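Endoglucanase (Mytilus edulis, PDB 1WC2) hydrolyses internal beta-1,4-glucosidic linkages of cellulose and related beta-glucans as a family 45 glycoside hydrolase, and also shows expansin activity. Local coordinates at residues G86-F97 with V140-P148. Residues are numbered along the deposited sequence; the frame is centred on the assembly and turned at random. Where two conformers were deposited one is given.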
# COMPACT_ATOMS: atom_id res chain seq x y z
N GLY A 86 3.67 -10.75 11.41
CA GLY A 86 3.93 -11.22 10.06
C GLY A 86 4.66 -12.55 10.15
O GLY A 86 4.75 -13.15 11.22
N GLY A 87 5.18 -13.01 9.02
CA GLY A 87 5.90 -14.28 8.99
C GLY A 87 6.85 -14.39 7.82
O GLY A 87 6.93 -13.49 6.98
N PRO A 88 7.60 -15.50 7.79
CA PRO A 88 8.64 -15.71 6.78
C PRO A 88 8.14 -15.71 5.33
O PRO A 88 7.03 -16.15 5.05
CB PRO A 88 9.24 -17.09 7.15
CG PRO A 88 8.75 -17.44 8.47
CD PRO A 88 7.54 -16.61 8.76
N VAL A 89 9.00 -15.23 4.43
CA VAL A 89 8.74 -15.22 3.00
C VAL A 89 10.07 -15.27 2.22
O VAL A 89 11.09 -14.80 2.72
CB VAL A 89 7.93 -13.96 2.60
CG1 VAL A 89 8.75 -12.70 2.82
CG2 VAL A 89 7.43 -14.04 1.17
N ARG A 90 10.05 -15.82 1.01
CA ARG A 90 11.23 -15.77 0.15
C ARG A 90 11.61 -14.32 -0.15
O ARG A 90 10.72 -13.51 -0.39
CB ARG A 90 10.98 -16.52 -1.16
CG ARG A 90 12.24 -16.64 -2.02
CD ARG A 90 12.35 -17.93 -2.78
NE ARG A 90 11.35 -17.95 -3.84
CZ ARG A 90 10.27 -18.73 -3.87
NH1 ARG A 90 10.01 -19.61 -2.91
NH2 ARG A 90 9.44 -18.62 -4.90
N GLU A 91 12.90 -14.01 -0.13
CA GLU A 91 13.40 -12.68 -0.51
C GLU A 91 13.32 -12.52 -2.02
O GLU A 91 13.56 -13.48 -2.76
CB GLU A 91 14.86 -12.48 -0.05
CG GLU A 91 15.45 -11.14 -0.50
CD GLU A 91 16.76 -10.76 0.14
OE1 GLU A 91 17.39 -11.59 0.82
OE2 GLU A 91 17.17 -9.58 -0.06
N GLY A 92 12.98 -11.32 -2.46
CA GLY A 92 13.04 -10.97 -3.87
C GLY A 92 11.76 -11.16 -4.65
O GLY A 92 11.76 -10.96 -5.87
N LEU A 93 10.68 -11.55 -3.98
CA LEU A 93 9.37 -11.61 -4.60
C LEU A 93 8.85 -10.19 -4.77
O LEU A 93 9.13 -9.32 -3.94
CB LEU A 93 8.38 -12.40 -3.75
CG LEU A 93 8.74 -13.86 -3.47
CD1 LEU A 93 7.71 -14.46 -2.55
CD2 LEU A 93 8.84 -14.65 -4.74
N SER A 94 8.10 -9.94 -5.83
CA SER A 94 7.61 -8.59 -6.08
C SER A 94 6.29 -8.51 -6.83
O SER A 94 6.08 -9.23 -7.82
CB SER A 94 8.65 -7.77 -6.85
OG SER A 94 8.75 -8.20 -8.19
N LYS A 95 5.44 -7.60 -6.37
CA LYS A 95 4.18 -7.27 -7.04
C LYS A 95 3.97 -5.76 -6.91
O LYS A 95 4.56 -5.11 -6.02
CB LYS A 95 2.99 -8.00 -6.41
CG LYS A 95 2.93 -9.51 -6.64
CD LYS A 95 2.77 -9.89 -8.10
CE LYS A 95 2.57 -11.39 -8.29
NZ LYS A 95 2.60 -11.79 -9.72
N THR A 96 3.11 -5.21 -7.76
CA THR A 96 2.81 -3.79 -7.79
C THR A 96 1.36 -3.53 -7.35
O THR A 96 0.43 -4.21 -7.81
CB THR A 96 3.07 -3.24 -9.20
OG1 THR A 96 4.47 -3.29 -9.49
CG2 THR A 96 2.67 -1.77 -9.34
N PHE A 97 1.19 -2.53 -6.49
CA PHE A 97 -0.08 -2.18 -5.88
C PHE A 97 -0.45 -0.75 -6.25
O PHE A 97 0.37 0.16 -6.13
CB PHE A 97 0.00 -2.32 -4.35
CG PHE A 97 0.31 -3.73 -3.90
CD1 PHE A 97 1.61 -4.20 -3.93
CD2 PHE A 97 -0.70 -4.58 -3.47
CE1 PHE A 97 1.90 -5.51 -3.56
CE2 PHE A 97 -0.41 -5.89 -3.08
CZ PHE A 97 0.90 -6.35 -3.13
N VAL A 140 -2.96 -11.62 -1.58
CA VAL A 140 -1.64 -11.44 -0.99
C VAL A 140 -1.19 -12.67 -0.21
O VAL A 140 -0.12 -13.20 -0.45
CB VAL A 140 -1.54 -10.14 -0.15
CG1 VAL A 140 -0.14 -9.95 0.42
CG2 VAL A 140 -1.93 -8.92 -1.01
N THR A 141 -2.01 -13.18 0.72
CA THR A 141 -1.62 -14.37 1.48
C THR A 141 -1.53 -15.63 0.61
O THR A 141 -0.79 -16.55 0.96
CB THR A 141 -2.54 -14.65 2.67
OG1 THR A 141 -3.91 -14.50 2.27
CG2 THR A 141 -2.30 -13.65 3.81
N GLY A 142 -2.22 -15.67 -0.53
CA GLY A 142 -2.11 -16.78 -1.47
C GLY A 142 -0.70 -16.94 -2.02
O GLY A 142 -0.32 -18.04 -2.43
N MET A 143 0.06 -15.83 -2.05
CA MET A 143 1.47 -15.84 -2.46
C MET A 143 2.43 -16.14 -1.31
O MET A 143 3.64 -16.08 -1.48
CB MET A 143 1.89 -14.47 -3.00
CG MET A 143 1.08 -13.95 -4.13
SD MET A 143 1.80 -12.45 -4.87
CE MET A 143 1.51 -11.21 -3.59
N GLY A 144 1.91 -16.44 -0.12
CA GLY A 144 2.76 -16.64 1.03
C GLY A 144 3.25 -15.34 1.67
O GLY A 144 4.16 -15.37 2.48
N TRP A 145 2.66 -14.22 1.29
CA TRP A 145 3.01 -12.92 1.89
C TRP A 145 2.16 -12.65 3.14
O TRP A 145 0.98 -12.27 3.04
CB TRP A 145 2.78 -11.78 0.91
CG TRP A 145 3.70 -11.64 -0.29
CD1 TRP A 145 4.32 -12.63 -1.01
CD2 TRP A 145 3.99 -10.41 -0.97
NE1 TRP A 145 5.02 -12.08 -2.06
CE2 TRP A 145 4.82 -10.72 -2.07
CE3 TRP A 145 3.63 -9.07 -0.75
CZ2 TRP A 145 5.31 -9.73 -2.94
CZ3 TRP A 145 4.11 -8.09 -1.62
CH2 TRP A 145 4.94 -8.43 -2.69
N ASN A 146 2.75 -12.87 4.31
CA ASN A 146 2.15 -12.55 5.61
C ASN A 146 2.83 -11.29 6.15
O ASN A 146 3.83 -11.37 6.86
CB ASN A 146 2.31 -13.75 6.57
CG ASN A 146 1.77 -13.49 7.99
OD1 ASN A 146 2.00 -14.32 8.91
ND2 ASN A 146 1.06 -12.41 8.18
N ASN A 147 2.29 -10.13 5.78
CA ASN A 147 2.83 -8.84 6.18
C ASN A 147 4.35 -8.72 6.00
O ASN A 147 5.09 -8.35 6.93
CB ASN A 147 2.43 -8.53 7.63
CG ASN A 147 0.94 -8.57 7.82
OD1 ASN A 147 0.18 -8.59 6.85
ND2 ASN A 147 0.50 -8.54 9.07
N PRO A 148 4.85 -9.00 4.79
CA PRO A 148 6.30 -8.95 4.59
C PRO A 148 6.86 -7.54 4.77
O PRO A 148 6.20 -6.55 4.47
CB PRO A 148 6.45 -9.38 3.12
CG PRO A 148 5.17 -8.98 2.49
CD PRO A 148 4.14 -9.29 3.53
O HOH W 1 5.44 -13.48 4.64
O HOH W 2 5.95 -17.30 2.62
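Trp145 brings its indole against five residues of 86-97, and the atoms that touch trace the ring from pyrrole to benzene end. Leu93 CD1 sits 3.6 Å from Trp145 NE1, and Val89 CG2 approaches the neighbouring CD1 obliquely. Farther along, the backbone N of Ser94 lies at the indole edge and CH2 meets the backbone N of Lys95, while Trp145 CZ3 is 3.9 Å from Phe97 CE1, near the plane of the phenyl ring and at its edge. One indole face is covered from within 140-148: Met143 CE stands 3.6 Å above the plane, over the ring centre. The methionine chain bends at its last torsion (chi3 -71°) to put the methyl there, and Met143 SD lies 3.6 Å from Lys95 CG. Lys95, bent at chi2, crosses this sulfur with both CG and CE near it, and its NZ forms a salt bridge with Asp164.

At the other end the contact is polar. Gly87 N donates to Asn146 O at 3.0 Å. The N-H...O angle is 149°, with the donor tilted 20° from the carbonyl plane. Water 1 joins Gly87 O, Gly144 O and Asn146 N; water 2 spans Pro88 O and Gly144 O, 2.6 Å from the latter, so both waters meet on one glycine carbonyl.

Outward, Asn21 ND2 bonds Trp145 O and Asn21 N bonds Asn147 OD1, tying the loop to strand 14-22. Backbone bonds to Thr77 and Leu75 fix 92-95 against strand 72-78 of the double-psi beta-barrel. Replacing Trp145 by an alanine is likely to open a gap between Leu93 and Phe97 and leave the Met143 methyl without the indole face. The chemistry thus divides along the contact: apolar packing of Trp145, Met143 and Val140 joins the loop to Val89, Leu93 and strand 94-97, whereas one direct bond and two waters link it to 86-88.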